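PDB 2QNT: uncharacterized protein Atu1872 from Agrobacterium tumefaciens, which is of unknown function but belongs to the glyoxalase/bleomycin resistance protein/dioxygenase family, whose members are often metal-dependent enzymes or drug-binding proteins. Local coordinates for residues Arg54-Glu57 / Glu58-Arg62. Residues are numbered along the deposited sequence; the frame is centred on the assembly and turned at random. Where two conformers were deposited one is given.
Sequences RSLE and ETIWR
Glu-57 meets the indole of Trp-61 one helical turn on, in the last turns of helix 53-61. Its backbone O accepts the Trp-61 N-H at 2.8 Å, a nearly straight bond, and its CA sits at the ring edge, in the ring plane, 3.8 Å from CE3. With CG anti to its carbonyl carbon (chi1 -73°) and the chain extended beyond, Glu-57 runs past that edge, CB 4.1 Å from Trp-61 CE3, and the carboxylate stands almost perpendicular to the indole. This buried acid is gripped at OE2 by hydrogen bonds with Gln-68 NE2 and Tyr-71 OH. Ile-60 CG2 lies over one face of the indole, whose NE1 is hydrogen-bonded to Tyr-115 of the second subunit. Glu-58 gives its N-H to Arg-54 O at 2.9 Å and lays CG 3.2 Å from the same oxygen; a bend at chi2 (-84°) then turns the carboxylate aside, where OE2 is hydrogen-bonded to Ser-64 OG. Leu-56 CG packs 3.8 Å from Ile-60 CD1, and Leu-56 rests on Ile-13 and Phe-15 of strand 7-16, with Phe-15 also touched by Glu-57 and Trp-61. Arg-62, just past the helix, takes a positive phi. This is regular i to i+4 alpha-helical packing, in a short helix that follows strand 49-52 of a glyoxalase-like domain and reaches the dimer interface.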
loop_
_atom_site.group_PDB
_atom_site.type_symbol
_atom_site.label_atom_id
_atom_site.label_comp_id
_atom_site.label_asym_id
_atom_site.label_seq_id
_atom_site.Cartn_x
_atom_site.Cartn_y
_atom_site.Cartn_z
ATOM N N ARG A 54 -14.290 -8.532 1.373
ATOM C CA ARG A 54 -15.695 -8.235 1.648
ATOM C C ARG A 54 -15.903 -7.752 3.078
ATOM O O ARG A 54 -16.666 -6.812 3.300
ATOM C CB ARG A 54 -16.598 -9.421 1.331
ATOM C CG ARG A 54 -16.472 -9.824 -0.123
ATOM C CD ARG A 54 -17.635 -10.511 -0.715
ATOM N NE ARG A 54 -18.798 -9.636 -0.807
ATOM C CZ ARG A 54 -19.942 -9.962 -1.397
ATOM N NH1 ARG A 54 -20.079 -11.142 -1.984
ATOM N NH2 ARG A 54 -20.949 -9.097 -1.413
ATOM N N SER A 55 -15.228 -8.364 4.040
ATOM C CA SER A 55 -15.362 -7.934 5.426
ATOM C C SER A 55 -14.832 -6.534 5.626
ATOM O O SER A 55 -15.452 -5.743 6.321
ATOM C CB SER A 55 -14.675 -8.902 6.389
ATOM O OG SER A 55 -13.317 -9.074 6.109
ATOM N N LEU A 56 -13.700 -6.189 5.020
ATOM C CA LEU A 56 -13.199 -4.825 5.176
ATOM C C LEU A 56 -14.060 -3.819 4.408
ATOM O O LEU A 56 -14.304 -2.726 4.923
ATOM C CB LEU A 56 -11.729 -4.735 4.773
ATOM C CG LEU A 56 -11.044 -3.407 5.082
ATOM C CD1 LEU A 56 -11.309 -2.900 6.524
ATOM C CD2 LEU A 56 -9.551 -3.546 4.801
ATOM N N GLU A 57 -14.551 -4.160 3.214
ATOM C CA GLU A 57 -15.499 -3.272 2.516
ATOM C C GLU A 57 -16.714 -3.006 3.380
ATOM O O GLU A 57 -17.196 -1.867 3.447
ATOM C CB GLU A 57 -15.962 -3.852 1.190
ATOM C CG GLU A 57 -14.963 -3.846 0.077
ATOM C CD GLU A 57 -15.576 -4.317 -1.244
ATOM O OE1 GLU A 57 -16.565 -3.670 -1.687
ATOM O OE2 GLU A 57 -15.036 -5.286 -1.818
ATOM N N GLU A 58 -17.278 -4.035 3.999
ATOM C CA GLU A 58 -18.453 -3.817 4.858
ATOM C C GLU A 58 -18.104 -2.925 6.029
ATOM O O GLU A 58 -18.878 -2.053 6.416
ATOM C CB GLU A 58 -19.058 -5.142 5.319
ATOM C CG GLU A 58 -19.619 -5.993 4.182
ATOM C CD GLU A 58 -21.026 -5.644 3.770
ATOM O OE1 GLU A 58 -21.649 -4.771 4.410
ATOM O OE2 GLU A 58 -21.513 -6.272 2.805
ATOM N N THR A 59 -16.937 -3.127 6.621
ATOM C CA THR A 59 -16.494 -2.258 7.738
ATOM C C THR A 59 -16.407 -0.797 7.325
ATOM O O THR A 59 -16.838 0.080 8.073
ATOM C CB THR A 59 -15.141 -2.725 8.279
ATOM O OG1 THR A 59 -15.311 -3.986 8.936
ATOM C CG2 THR A 59 -14.525 -1.714 9.227
ATOM N N ILE A 60 -15.835 -0.533 6.153
ATOM C CA ILE A 60 -15.625 0.841 5.699
ATOM C C ILE A 60 -16.906 1.498 5.173
ATOM O O ILE A 60 -17.251 2.612 5.598
ATOM C CB ILE A 60 -14.556 0.878 4.614
ATOM C CG1 ILE A 60 -13.189 0.383 5.131
ATOM C CG2 ILE A 60 -14.374 2.273 4.038
ATOM C CD1 ILE A 60 -12.223 0.038 4.026
ATOM N N TRP A 61 -17.563 0.836 4.219
ATOM C CA TRP A 61 -18.660 1.417 3.435
ATOM C C TRP A 61 -20.032 0.879 3.801
ATOM O O TRP A 61 -21.045 1.378 3.287
ATOM C CB TRP A 61 -18.421 1.174 1.947
ATOM C CG TRP A 61 -17.310 1.957 1.385
ATOM C CD1 TRP A 61 -17.334 3.292 1.048
ATOM C CD2 TRP A 61 -15.984 1.490 1.086
ATOM N NE1 TRP A 61 -16.109 3.669 0.543
ATOM C CE2 TRP A 61 -15.268 2.589 0.545
ATOM C CE3 TRP A 61 -15.347 0.240 1.152
ATOM C CZ2 TRP A 61 -13.951 2.477 0.118
ATOM C CZ3 TRP A 61 -14.015 0.155 0.745
ATOM C CH2 TRP A 61 -13.345 1.261 0.240
ATOM N N ARG A 62 -20.084 -0.140 4.654
ATOM C CA ARG A 62 -21.350 -0.772 5.040
ATOM C C ARG A 62 -22.068 -1.411 3.857
ATOM O O ARG A 62 -23.257 -1.689 3.901
ATOM C CB ARG A 62 -22.231 0.223 5.802
ATOM C CG ARG A 62 -21.498 0.837 7.002
ATOM C CD ARG A 62 -21.284 -0.235 8.064
ATOM N NE ARG A 62 -20.139 0.011 8.940
ATOM C CZ ARG A 62 -19.481 -0.944 9.599
ATOM N NH1 ARG A 62 -18.460 -0.619 10.382
ATOM N NH2 ARG A 62 -19.832 -2.225 9.480
#